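Local coordinates for reticulocyte binding protein (Streptococcus agalactiae COH1, PDB 3FAW) that probably hydrolyses alpha-1,6-glucosidic linkages of pullulan and related branched glucans as a secreted, cell-wall-anchored pullulanase of group B Streptococcus, at residues E718-T723 with V736-I742; G264-A268 with F707-S711; D729-D734 with A759-L763. All blocks are in the same frame, centred on the assembly; numbering follows the deposited sequence.

Contact 1: residues E718-T723 with V736-I742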
ATOM      1  N   GLU A 718     -11.910  30.978  -0.532  1.00 18.14           N
ATOM      2  CA  GLU A 718     -11.964  31.117   0.928  1.00 18.23           C
ATOM      3  C   GLU A 718     -10.628  30.910   1.642  1.00 17.89           C
ATOM      4  O   GLU A 718     -10.521  31.209   2.834  1.00 17.41           O
ATOM      5  CB  GLU A 718     -13.015  30.166   1.503  1.00 18.96           C
ATOM      6  CG  GLU A 718     -14.431  30.456   1.001  1.00 20.97           C
ATOM      7  CD  GLU A 718     -15.393  29.290   1.170  1.00 22.18           C
ATOM      8  OE1 GLU A 718     -15.052  28.310   1.869  1.00 22.85           O
ATOM      9  OE2 GLU A 718     -16.500  29.358   0.592  1.00 26.39           O
ATOM     10  N   VAL A 719      -9.625  30.397   0.927  1.00 17.47           N
ATOM     11  CA  VAL A 719      -8.274  30.267   1.465  1.00 16.16           C
ATOM     12  C   VAL A 719      -7.350  31.217   0.705  1.00 16.68           C
ATOM     13  O   VAL A 719      -7.200  31.100  -0.513  1.00 13.83           O
ATOM     14  CB  VAL A 719      -7.750  28.822   1.361  1.00 16.36           C
ATOM     15  CG1 VAL A 719      -6.369  28.708   1.997  1.00 14.68           C
ATOM     16  CG2 VAL A 719      -8.728  27.852   2.024  1.00 13.14           C
ATOM     17  N   SER A 720      -6.735  32.149   1.437  1.00 18.10           N
ATOM     18  CA  SER A 720      -5.943  33.228   0.840  1.00 18.29           C
ATOM     19  C   SER A 720      -4.538  33.334   1.440  1.00 17.57           C
ATOM     20  O   SER A 720      -4.287  32.893   2.564  1.00 16.35           O
ATOM     21  CB  SER A 720      -6.687  34.563   0.971  1.00 19.11           C
ATOM     22  OG  SER A 720      -7.082  34.816   2.309  1.00 20.79           O
ATOM     23  N   LEU A 721      -3.628  33.922   0.665  1.00 17.86           N
ATOM     24  CA  LEU A 721      -2.220  34.030   1.043  1.00 16.99           C
ATOM     25  C   LEU A 721      -1.939  35.383   1.692  1.00 17.73           C
ATOM     26  O   LEU A 721      -2.016  36.422   1.033  1.00 17.90           O
ATOM     27  CB  LEU A 721      -1.334  33.846  -0.193  1.00 17.05           C
ATOM     28  CG  LEU A 721       0.181  33.866   0.019  1.00 15.91           C
ATOM     29  CD1 LEU A 721       0.624  32.716   0.924  1.00 17.30           C
ATOM     30  CD2 LEU A 721       0.896  33.806  -1.317  1.00 15.39           C
ATOM     31  N   ILE A 722      -1.614  35.368   2.982  1.00 16.92           N
ATOM     32  CA  ILE A 722      -1.302  36.600   3.709  1.00 16.79           C
ATOM     33  C   ILE A 722       0.076  37.126   3.292  1.00 17.90           C
ATOM     34  O   ILE A 722       0.229  38.301   2.956  1.00 18.57           O
ATOM     35  CB  ILE A 722      -1.336  36.387   5.237  1.00 16.64           C
ATOM     36  CG1 ILE A 722      -2.745  35.998   5.693  1.00 14.07           C
ATOM     37  CG2 ILE A 722      -0.874  37.654   5.956  1.00 17.88           C
ATOM     38  CD1 ILE A 722      -2.824  35.562   7.144  1.00 13.44           C
ATOM     39  N   THR A 723       1.070  36.244   3.307  1.00 17.20           N
ATOM     40  CA  THR A 723       2.421  36.595   2.886  1.00 17.86           C
ATOM     41  C   THR A 723       2.579  36.519   1.366  1.00 17.60           C
ATOM     42  O   THR A 723       3.222  35.604   0.845  1.00 17.39           O
ATOM     43  CB  THR A 723       3.465  35.673   3.543  1.00 17.97           C
ATOM     44  OG1 THR A 723       3.169  34.310   3.215  1.00 15.37           O
ATOM     45  CG2 THR A 723       3.460  35.844   5.058  1.00 19.20           C
ATOM     46  N   VAL A 736       9.315  31.769   5.502  1.00 14.90           N
ATOM     47  CA  VAL A 736       8.138  32.095   6.314  1.00 15.06           C
ATOM     48  C   VAL A 736       6.912  32.146   5.408  1.00 15.12           C
ATOM     49  O   VAL A 736       7.002  32.574   4.255  1.00 16.64           O
ATOM     50  CB  VAL A 736       8.309  33.435   7.088  1.00 14.69           C
ATOM     51  CG1 VAL A 736       8.787  34.530   6.170  1.00 14.17           C
ATOM     52  CG2 VAL A 736       6.996  33.841   7.783  1.00 15.54           C
ATOM     53  N   ILE A 737       5.778  31.684   5.922  1.00 15.76           N
ATOM     54  CA  ILE A 737       4.517  31.743   5.186  1.00 16.06           C
ATOM     55  C   ILE A 737       3.341  31.902   6.150  1.00 15.66           C
ATOM     56  O   ILE A 737       3.382  31.426   7.284  1.00 15.04           O
ATOM     57  CB  ILE A 737       4.315  30.487   4.279  1.00 17.32           C
ATOM     58  CG1 ILE A 737       3.223  30.738   3.234  1.00 17.17           C
ATOM     59  CG2 ILE A 737       3.985  29.244   5.110  1.00 16.97           C
ATOM     60  CD1 ILE A 737       3.165  29.680   2.155  1.00 15.43           C
ATOM     61  N   ALA A 738       2.303  32.591   5.691  1.00 16.34           N
ATOM     62  CA  ALA A 738       1.076  32.752   6.474  1.00 16.42           C
ATOM     63  C   ALA A 738      -0.135  32.696   5.556  1.00 15.79           C
ATOM     64  O   ALA A 738      -0.108  33.249   4.459  1.00 16.48           O
ATOM     65  CB  ALA A 738       1.098  34.064   7.242  1.00 15.38           C
ATOM     66  N   TYR A 739      -1.190  32.025   6.010  1.00 16.28           N
ATOM     67  CA  TYR A 739      -2.422  31.903   5.229  1.00 17.48           C
ATOM     68  C   TYR A 739      -3.668  31.912   6.096  1.00 16.77           C
ATOM     69  O   TYR A 739      -3.637  31.508   7.255  1.00 16.48           O
ATOM     70  CB  TYR A 739      -2.416  30.642   4.354  1.00 17.39           C
ATOM     71  CG  TYR A 739      -1.950  29.380   5.043  1.00 19.04           C
ATOM     72  CD1 TYR A 739      -2.861  28.452   5.552  1.00 18.43           C
ATOM     73  CD2 TYR A 739      -0.593  29.100   5.159  1.00 16.28           C
ATOM     74  CE1 TYR A 739      -2.422  27.283   6.170  1.00 18.17           C
ATOM     75  CE2 TYR A 739      -0.151  27.950   5.773  1.00 17.76           C
ATOM     76  CZ  TYR A 739      -1.060  27.039   6.272  1.00 19.48           C
ATOM     77  OH  TYR A 739      -0.586  25.895   6.877  1.00 18.05           O
ATOM     78  N   GLN A 740      -4.762  32.372   5.501  1.00 17.54           N
ATOM     79  CA  GLN A 740      -6.041  32.478   6.186  1.00 17.07           C
ATOM     80  C   GLN A 740      -7.091  31.604   5.510  1.00 16.92           C
ATOM     81  O   GLN A 740      -7.180  31.555   4.284  1.00 14.80           O
ATOM     82  CB  GLN A 740      -6.514  33.927   6.186  1.00 17.43           C
ATOM     83  CG  GLN A 740      -7.682  34.199   7.127  1.00 18.73           C
ATOM     84  CD  GLN A 740      -8.244  35.591   6.943  1.00 18.78           C
ATOM     85  OE1 GLN A 740      -7.924  36.480   7.868  1.00 17.89           O
ATOM     86  NE2 GLN A 740      -8.956  35.866   5.974  1.00 14.46           N
ATOM     87  N   THR A 741      -7.878  30.912   6.328  1.00 18.52           N
ATOM     88  CA  THR A 741      -9.030  30.163   5.848  1.00 18.91           C
ATOM     89  C   THR A 741     -10.254  30.517   6.693  1.00 20.30           C
ATOM     90  O   THR A 741     -10.128  31.010   7.816  1.00 19.85           O
ATOM     91  CB  THR A 741      -8.769  28.634   5.858  1.00 19.16           C
ATOM     92  OG1 THR A 741      -9.939  27.946   5.400  1.00 19.68           O
ATOM     93  CG2 THR A 741      -8.392  28.142   7.255  1.00 15.06           C
ATOM     94  N   ILE A 742     -11.434  30.279   6.129  1.00 21.14           N
ATOM     95  CA  ILE A 742     -12.705  30.602   6.774  1.00 21.87           C
ATOM     96  C   ILE A 742     -13.591  29.366   6.697  1.00 22.57           C
ATOM     97  O   ILE A 742     -13.596  28.673   5.678  1.00 22.39           O
ATOM     98  CB  ILE A 742     -13.426  31.780   6.063  1.00 22.49           C
ATOM     99  CG1 ILE A 742     -12.435  32.893   5.691  1.00 23.32           C
ATOM    100  CG2 ILE A 742     -14.545  32.325   6.940  1.00 22.02           C
ATOM    101  CD1 ILE A 742     -13.052  34.044   4.915  1.00 23.11           C
TER
HETATM  102  O   HOH W   1      -9.321  34.060   3.348  1.00 16.53           O

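Contact 2: residues G264-A268 with F707-S711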
ATOM      1  N   GLY A 264     -16.625  12.446   4.355  1.00 20.41           N
ATOM      2  CA  GLY A 264     -15.879  12.302   3.110  1.00 19.79           C
ATOM      3  C   GLY A 264     -14.392  12.106   3.320  1.00 17.80           C
ATOM      4  O   GLY A 264     -13.884  12.263   4.424  1.00 16.42           O
ATOM      5  N   ARG A 265     -13.700  11.766   2.239  1.00 17.38           N
ATOM      6  CA  ARG A 265     -12.258  11.479   2.279  1.00 16.87           C
ATOM      7  C   ARG A 265     -11.403  12.651   2.805  1.00 15.56           C
ATOM      8  O   ARG A 265     -10.346  12.434   3.391  1.00 15.10           O
ATOM      9  CB  ARG A 265     -11.769  11.003   0.900  1.00 17.48           C
ATOM     10  CG  ARG A 265     -12.051  11.964  -0.252  1.00 17.79           C
ATOM     11  CD  ARG A 265     -11.801  11.310  -1.609  1.00 18.44           C
ATOM     12  NE  ARG A 265     -12.035  12.259  -2.699  1.00 18.44           N
ATOM     13  CZ  ARG A 265     -11.505  12.184  -3.919  1.00 20.54           C
ATOM     14  NH1 ARG A 265     -10.686  11.191  -4.252  1.00 16.31           N
ATOM     15  NH2 ARG A 265     -11.788  13.125  -4.818  1.00 18.53           N
ATOM     16  N   GLN A 266     -11.879  13.882   2.622  1.00 15.65           N
ATOM     17  CA  GLN A 266     -11.204  15.073   3.152  1.00 16.00           C
ATOM     18  C   GLN A 266     -11.267  15.203   4.689  1.00 15.92           C
ATOM     19  O   GLN A 266     -10.517  15.984   5.273  1.00 14.87           O
ATOM     20  CB  GLN A 266     -11.743  16.349   2.474  1.00 17.63           C
ATOM     21  CG  GLN A 266     -13.144  16.824   2.919  1.00 18.70           C
ATOM     22  CD  GLN A 266     -14.300  16.035   2.307  1.00 23.09           C
ATOM     23  OE1 GLN A 266     -14.138  15.333   1.305  0.50 19.11           O
ATOM     24  NE2 GLN A 266     -15.478  16.159   2.910  1.00 23.18           N
ATOM     25  N   ASP A 267     -12.159  14.449   5.334  1.00 15.76           N
ATOM     26  CA  ASP A 267     -12.260  14.430   6.802  1.00 16.14           C
ATOM     27  C   ASP A 267     -11.346  13.385   7.464  1.00 15.99           C
ATOM     28  O   ASP A 267     -11.228  13.355   8.692  1.00 16.64           O
ATOM     29  CB  ASP A 267     -13.706  14.165   7.238  1.00 16.67           C
ATOM     30  CG  ASP A 267     -14.648  15.309   6.899  1.00 17.09           C
ATOM     31  OD1 ASP A 267     -14.173  16.403   6.551  1.00 19.87           O
ATOM     32  OD2 ASP A 267     -15.874  15.107   6.987  1.00 15.69           O
ATOM     33  N   ALA A 268     -10.713  12.536   6.659  1.00 15.16           N
ATOM     34  CA  ALA A 268      -9.850  11.477   7.184  1.00 15.14           C
ATOM     35  C   ALA A 268      -8.518  12.015   7.711  1.00 14.62           C
ATOM     36  O   ALA A 268      -7.878  12.858   7.076  1.00 14.46           O
ATOM     37  CB  ALA A 268      -9.599  10.413   6.117  1.00 12.72           C
ATOM     38  N   PHE A 707     -10.319  23.707   7.521  1.00 13.29           N
ATOM     39  CA  PHE A 707      -9.158  22.935   7.070  1.00 14.66           C
ATOM     40  C   PHE A 707      -9.556  21.711   6.228  1.00 16.13           C
ATOM     41  O   PHE A 707      -8.696  20.920   5.837  1.00 17.11           O
ATOM     42  CB  PHE A 707      -8.331  22.479   8.279  1.00 14.93           C
ATOM     43  CG  PHE A 707      -7.850  23.613   9.156  1.00 13.87           C
ATOM     44  CD1 PHE A 707      -6.956  24.559   8.665  1.00 15.80           C
ATOM     45  CD2 PHE A 707      -8.277  23.723  10.476  1.00 12.21           C
ATOM     46  CE1 PHE A 707      -6.508  25.604   9.468  1.00 16.12           C
ATOM     47  CE2 PHE A 707      -7.831  24.764  11.288  1.00 11.50           C
ATOM     48  CZ  PHE A 707      -6.947  25.703  10.786  1.00 13.11           C
ATOM     49  N   ARG A 708     -10.854  21.570   5.945  1.00 16.44           N
ATOM     50  CA  ARG A 708     -11.407  20.358   5.333  1.00 16.72           C
ATOM     51  C   ARG A 708     -12.510  20.695   4.331  1.00 16.70           C
ATOM     52  O   ARG A 708     -13.612  20.141   4.406  1.00 17.44           O
ATOM     53  CB  ARG A 708     -11.994  19.451   6.414  1.00 17.12           C
ATOM     54  CG  ARG A 708     -10.994  18.865   7.400  1.00 17.20           C
ATOM     55  CD  ARG A 708     -11.570  18.861   8.794  1.00 18.99           C
ATOM     56  NE  ARG A 708     -12.924  18.317   8.811  1.00 21.65           N
ATOM     57  CZ  ARG A 708     -13.851  18.594   9.723  1.00 18.73           C
ATOM     58  NH1 ARG A 708     -13.603  19.418  10.732  1.00 19.75           N
ATOM     59  NH2 ARG A 708     -15.044  18.034   9.623  1.00 20.55           N
ATOM     60  N   LYS A 709     -12.212  21.596   3.397  1.00 15.81           N
ATOM     61  CA  LYS A 709     -13.194  22.023   2.394  1.00 16.30           C
ATOM     62  C   LYS A 709     -13.433  20.950   1.327  1.00 16.78           C
ATOM     63  O   LYS A 709     -12.574  20.102   1.072  1.00 15.21           O
ATOM     64  CB  LYS A 709     -12.767  23.337   1.736  1.00 16.43           C
ATOM     65  CG  LYS A 709     -12.838  24.520   2.675  1.00 18.36           C
ATOM     66  CD  LYS A 709     -12.128  25.739   2.113  1.00 21.47           C
ATOM     67  CE  LYS A 709     -12.067  26.856   3.144  1.00 21.64           C
ATOM     68  NZ  LYS A 709     -13.413  27.189   3.683  1.00 18.90           N
ATOM     69  N   LEU A 710     -14.609  21.010   0.706  1.00 17.98           N
ATOM     70  CA  LEU A 710     -15.065  19.955  -0.196  1.00 18.85           C
ATOM     71  C   LEU A 710     -14.583  20.166  -1.629  1.00 18.29           C
ATOM     72  O   LEU A 710     -14.220  19.205  -2.305  1.00 18.30           O
ATOM     73  CB  LEU A 710     -16.592  19.850  -0.173  1.00 18.84           C
ATOM     74  CG  LEU A 710     -17.234  19.474   1.167  1.00 21.80           C
ATOM     75  CD1 LEU A 710     -17.220  20.651   2.135  1.00 24.08           C
ATOM     76  CD2 LEU A 710     -18.662  18.984   0.963  1.00 22.62           C
ATOM     77  N   SER A 711     -14.573  21.418  -2.085  1.00 17.31           N
ATOM     78  CA  SER A 711     -14.266  21.719  -3.484  1.00 16.80           C
ATOM     79  C   SER A 711     -13.059  22.637  -3.650  1.00 15.57           C
ATOM     80  O   SER A 711     -12.723  23.411  -2.753  1.00 13.61           O
ATOM     81  CB  SER A 711     -15.484  22.351  -4.165  1.00 17.85           C
ATOM     82  OG  SER A 711     -15.750  23.649  -3.654  1.00 20.64           O
TER
HETATM   83  O   HOH W   2     -15.376  18.317   5.219  1.00 16.18           O
HETATM   84  O   HOH W   3     -12.988  16.698  -1.323  1.00 18.36           O
HETATM   85  O   HOH W   4     -17.432  16.908   8.239  1.00 22.75           O

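Contact 3: residues D729-D734 with A759-L763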
ATOM      1  N   ASP A 729       9.018  42.089   4.307  1.00 15.38           N
ATOM      2  CA  ASP A 729      10.300  41.566   3.813  1.00 16.13           C
ATOM      3  C   ASP A 729      10.189  40.186   3.135  1.00 15.88           C
ATOM      4  O   ASP A 729      11.197  39.509   2.931  1.00 14.49           O
ATOM      5  CB  ASP A 729      11.336  41.535   4.946  1.00 17.14           C
ATOM      6  CG  ASP A 729      11.017  40.508   6.020  1.00 16.43           C
ATOM      7  OD1 ASP A 729       9.955  39.860   5.943  1.00 16.09           O
ATOM      8  OD2 ASP A 729      11.833  40.357   6.951  1.00 17.34           O
ATOM      9  N   ILE A 730       8.968  39.786   2.782  1.00 16.08           N
ATOM     10  CA  ILE A 730       8.721  38.497   2.133  1.00 16.17           C
ATOM     11  C   ILE A 730       9.270  38.482   0.702  1.00 16.57           C
ATOM     12  O   ILE A 730       8.962  39.369  -0.098  1.00 17.04           O
ATOM     13  CB  ILE A 730       7.205  38.172   2.115  1.00 16.46           C
ATOM     14  CG1 ILE A 730       6.699  37.905   3.536  1.00 17.19           C
ATOM     15  CG2 ILE A 730       6.906  36.973   1.225  1.00 16.31           C
ATOM     16  CD1 ILE A 730       7.278  36.649   4.179  1.00 13.47           C
ATOM     17  N   LYS A 731      10.091  37.479   0.394  1.00 16.31           N
ATOM     18  CA  LYS A 731      10.680  37.338  -0.939  1.00 16.52           C
ATOM     19  C   LYS A 731       9.992  36.202  -1.696  1.00 16.62           C
ATOM     20  O   LYS A 731       9.223  35.440  -1.105  1.00 16.42           O
ATOM     21  CB  LYS A 731      12.188  37.091  -0.840  1.00 17.45           C
ATOM     22  CG  LYS A 731      12.953  38.130  -0.010  1.00 18.57           C
ATOM     23  CD  LYS A 731      12.785  39.549  -0.547  0.50 19.50           C
ATOM     24  CE  LYS A 731      13.545  40.573   0.294  1.00 22.02           C
ATOM     25  NZ  LYS A 731      13.517  41.935  -0.322  1.00 20.93           N
ATOM     26  N   GLU A 732      10.259  36.100  -2.998  1.00 16.93           N
ATOM     27  CA  GLU A 732       9.592  35.101  -3.849  1.00 17.40           C
ATOM     28  C   GLU A 732       9.883  33.678  -3.362  1.00 17.36           C
ATOM     29  O   GLU A 732       8.971  32.862  -3.258  1.00 18.26           O
ATOM     30  CB  GLU A 732       9.980  35.259  -5.325  1.00 16.77           C
ATOM     31  CG  GLU A 732       9.064  34.492  -6.277  1.00 16.11           C
ATOM     32  CD  GLU A 732       9.306  34.811  -7.745  1.00 17.68           C
ATOM     33  OE1 GLU A 732      10.392  35.326  -8.089  1.00 12.15           O
ATOM     34  OE2 GLU A 732       8.400  34.536  -8.564  1.00 16.67           O
ATOM     35  N   LYS A 733      11.152  33.399  -3.065  1.00 17.05           N
ATOM     36  CA  LYS A 733      11.541  32.177  -2.357  1.00 16.94           C
ATOM     37  C   LYS A 733      11.848  32.549  -0.914  1.00 15.71           C
ATOM     38  O   LYS A 733      12.676  33.428  -0.665  1.00 18.26           O
ATOM     39  CB  LYS A 733      12.772  31.534  -3.000  1.00 17.13           C
ATOM     40  CG  LYS A 733      12.536  30.999  -4.405  1.00 19.49           C
ATOM     41  CD  LYS A 733      13.776  30.296  -4.931  1.00 21.82           C
ATOM     42  CE  LYS A 733      13.522  29.636  -6.272  1.00 25.98           C
ATOM     43  NZ  LYS A 733      14.721  28.897  -6.758  1.00 29.81           N
ATOM     44  N   ASP A 734      11.181  31.908   0.041  1.00 14.65           N
ATOM     45  CA  ASP A 734      11.362  32.279   1.448  1.00 14.75           C
ATOM     46  C   ASP A 734      11.152  31.108   2.411  1.00 14.57           C
ATOM     47  O   ASP A 734      10.875  29.982   1.983  1.00 13.60           O
ATOM     48  CB  ASP A 734      10.432  33.451   1.801  1.00 14.72           C
ATOM     49  CG  ASP A 734      11.122  34.512   2.640  1.00 16.89           C
ATOM     50  OD1 ASP A 734      11.894  34.135   3.548  1.00 12.11           O
ATOM     51  OD2 ASP A 734      10.886  35.721   2.395  1.00 13.15           O
ATOM     52  N   ALA A 759      13.919  35.922  13.897  1.00 17.20           N
ATOM     53  CA  ALA A 759      12.562  36.444  14.031  1.00 17.03           C
ATOM     54  C   ALA A 759      12.138  37.162  12.749  1.00 17.52           C
ATOM     55  O   ALA A 759      12.981  37.729  12.042  1.00 16.80           O
ATOM     56  CB  ALA A 759      12.469  37.386  15.223  1.00 17.12           C
ATOM     57  N   ARG A 760      10.840  37.112  12.443  1.00 17.30           N
ATOM     58  CA  ARG A 760      10.286  37.761  11.249  1.00 17.03           C
ATOM     59  C   ARG A 760       9.003  38.511  11.574  1.00 17.57           C
ATOM     60  O   ARG A 760       8.128  37.986  12.264  1.00 19.17           O
ATOM     61  CB  ARG A 760       9.997  36.735  10.150  1.00 16.98           C
ATOM     62  CG  ARG A 760      11.206  35.942   9.671  1.00 17.02           C
ATOM     63  CD  ARG A 760      12.201  36.802   8.900  1.00 16.82           C
ATOM     64  NE  ARG A 760      11.663  37.250   7.616  1.00 16.29           N
ATOM     65  CZ  ARG A 760      11.646  36.523   6.498  1.00 16.19           C
ATOM     66  NH1 ARG A 760      12.129  35.288   6.480  1.00 18.95           N
ATOM     67  NH2 ARG A 760      11.136  37.032   5.386  1.00 15.54           N
ATOM     68  N   ASN A 761       8.905  39.740  11.072  1.00 18.26           N
ATOM     69  CA  ASN A 761       7.673  40.524  11.142  1.00 18.42           C
ATOM     70  C   ASN A 761       6.801  40.198   9.938  1.00 17.76           C
ATOM     71  O   ASN A 761       7.235  40.370   8.798  1.00 17.70           O
ATOM     72  CB  ASN A 761       7.990  42.026  11.174  1.00 18.73           C
ATOM     73  CG  ASN A 761       6.737  42.901  11.182  1.00 20.11           C
ATOM     74  OD1 ASN A 761       6.060  43.048  10.164  1.00 23.54           O
ATOM     75  ND2 ASN A 761       6.446  43.509  12.326  1.00 18.47           N
ATOM     76  N   VAL A 762       5.586  39.719  10.193  1.00 17.60           N
ATOM     77  CA  VAL A 762       4.613  39.436   9.135  1.00 16.98           C
ATOM     78  C   VAL A 762       3.607  40.585   9.029  1.00 17.30           C
ATOM     79  O   VAL A 762       2.861  40.854   9.971  1.00 17.49           O
ATOM     80  CB  VAL A 762       3.858  38.117   9.403  1.00 17.14           C
ATOM     81  CG1 VAL A 762       2.798  37.876   8.337  1.00 16.77           C
ATOM     82  CG2 VAL A 762       4.833  36.946   9.450  1.00 17.96           C
ATOM     83  N   LEU A 763       3.588  41.251   7.875  1.00 17.35           N
ATOM     84  CA  LEU A 763       2.692  42.387   7.641  1.00 17.03           C
ATOM     85  C   LEU A 763       1.248  41.922   7.392  1.00 16.04           C
ATOM     86  O   LEU A 763       1.012  40.992   6.624  1.00 15.50           O
ATOM     87  CB  LEU A 763       3.202  43.210   6.452  1.00 16.37           C
ATOM     88  CG  LEU A 763       2.443  44.476   6.045  1.00 17.65           C
ATOM     89  CD1 LEU A 763       2.314  45.469   7.200  1.00 16.38           C
ATOM     90  CD2 LEU A 763       3.143  45.122   4.862  1.00 19.71           C
TER
HETATM   91  O   HOH W   5       8.699  42.312   7.120  1.00 16.25           O
HETATM   92  O   HOH W   6       7.588  39.037   6.567  1.00 24.08           O

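Contact 1: residues E718-T723 with V736-I742
Ile722 leans over Ala738 and shows how an apolar side chain can follow a neighbouring strand once regular pairing gives way. Its CB lies 3.9 Å from Ala738 CB; CG1 anti to the carbonyl carbon (chi1 -63°) sends the longer branch back past Tyr739 CA, and CD1 of Ile722 ends 4.1 Å from Gln740 CB. Before this point the pairing is regular: Ser720 and Gln740 form an antiparallel hydrogen-bonded pair, with Ser720 N 2.9 Å from Gln740 O and Gln740 N returning a bond to Ser720 O. Beside it, a water receives an N-H from Gln740 NE2, gives a proton to Glu718 O and sits 2.6 Å from Ser720 OG, which also bonds Tyr768.

Beyond Leu721 the strand ends. There Ala738 O takes Ile722 N at 3.0 Å, through a bent approach (138° at the hydrogen), and, weakly, Thr723 N. The return bond comes from a side chain: Thr723 OG1 accepts Ala738 N at 3.1 Å, while CG2 of Thr723 rests 3.7 Å from Ala738 CB. On the other face, the side chains of Leu721 and Ile737 cross at about a right angle, touching through CD1 and CG1, and helix 544-551 covers both residues. A short edge strand pairing antiparallel with a longer one fits the beta-sandwich C domain of alpha-amylase relatives.

Contact 2: residues G264-A268 with F707-S711
A salt bridge set among bridging waters joins the entrance of the (beta/alpha)8 barrel to the loop that leads out of it. Residues 264-268 form a short 3-10 turn just before the first barrel strand, 269-273; residues 707-711 connect helix 685-703 with helix 712-718, on the way to the C-terminal sheet. The turn is closed by Asp267 N bonding to Gly264 O, and it holds Gln266 and Asp267 against the loop.

The charged pair is made by Arg708, whose aliphatic part is kinked rather than extended, so that NE faces Asp267 OD1 at 3.2 Å. The bond is nearly straight, 168° at the hydrogen, and the oxygen lies in the guanidinium plane. On the acid's side the geometry differs: NE comes from above the carboxylate, and the two flat groups stand 72° apart. This is therefore a single-bond bridge and not a two-pronged one. The other carboxylate oxygen is held by Lys263 N, and a water links it, weakly at the arginine end, to Arg708 NH2. Nearer the backbone, Arg708 CG lies 3.6 Å from Gln266 O.

Gln266 works mostly through its aliphatic part and through solvent. With CG between the backbone N and the carbonyl carbon (chi1 75°), that carbon is set 3.8 Å from Lys709 O, and OE1 reaches a water shared with Leu710 O. A further water is bound three ways, accepting from Gln266 NE2 while donating to Arg708 O at 2.7 Å and to Asp267 OD1 at 2.6 Å.

Contact 3: residues D729-D734 with A759-L763
Arg760 is gripped by two aspartates five residues apart in 729-734, one in the loop and one on the strand that follows; each uses both carboxylate oxygens, and the two grips share one nitrogen. Asp729 takes the guanidinium side-on: Arg760 NH2 bonds to Asp729 OD1 at 3.1 Å and Arg760 NE to Asp729 OD2 at 3.2 Å. Asp734 takes it end-on, with Arg760 NH1 at 3.2 Å from Asp734 OD1 and Arg760 NH2 at 3.3 Å from Asp734 OD2. NH2 thus spends both its hydrogens on acids.

The two carboxylates are turned very differently. The plane of Asp734 is turned 31° from that of the guanidinium, and its oxygens are met on the syn side, somewhat out of plane; the plane of Asp729 is turned 72°, with OD1 approached from above. Arg760 reaches them by a coiled aliphatic chain, and Ile730 CD1 lies 4.1 Å from Arg760 NH2. A third acid, Asp756, bridges to NH1, so the concentration of negative charge would probably keep the arginine firmly protonated.

In the fold, this network joins the edge strand 760-763 of a small antiparallel sheet in the C-terminal domain to strand 733-734 and the loop before it; strand 733-734 itself pairs with strand 542-543 ahead of helix 544-551. Asp734 also organises its own loop: its OD2 offers the anti lone pair to Lys731 N at 2.8 Å, so that oxygen accepts two N-H groups. On the Asp729 side, solvent extends the join. One water donates both to Asp729 OD1 and to Asn761 O, and a second accepts from Asp729 N while donating to Asn761 O, 3.0 Å from the water.

Read from the N terminus, contact 2 opens first and closes a loop of more than 400 residues, bringing the chain back, after the whole barrel has been built, to the turn that entered it. Both remaining contacts come after contact 2 and cross each other: 718-723, 729-734, 736-742 and 759-763 alternate as partners, so neither loop encloses the other. Lys709 carries the barrel's exit loop into contact 1, pairing with Glu718 and probably bonding Ile742 O. At the far end of the strand, Val736 packs on Ile730 and Arg760, joining contact 1 to contact 3. Contacts 2 and 3 do not touch; contact 1 lies in the relay from catalytic barrel to C-terminal domain.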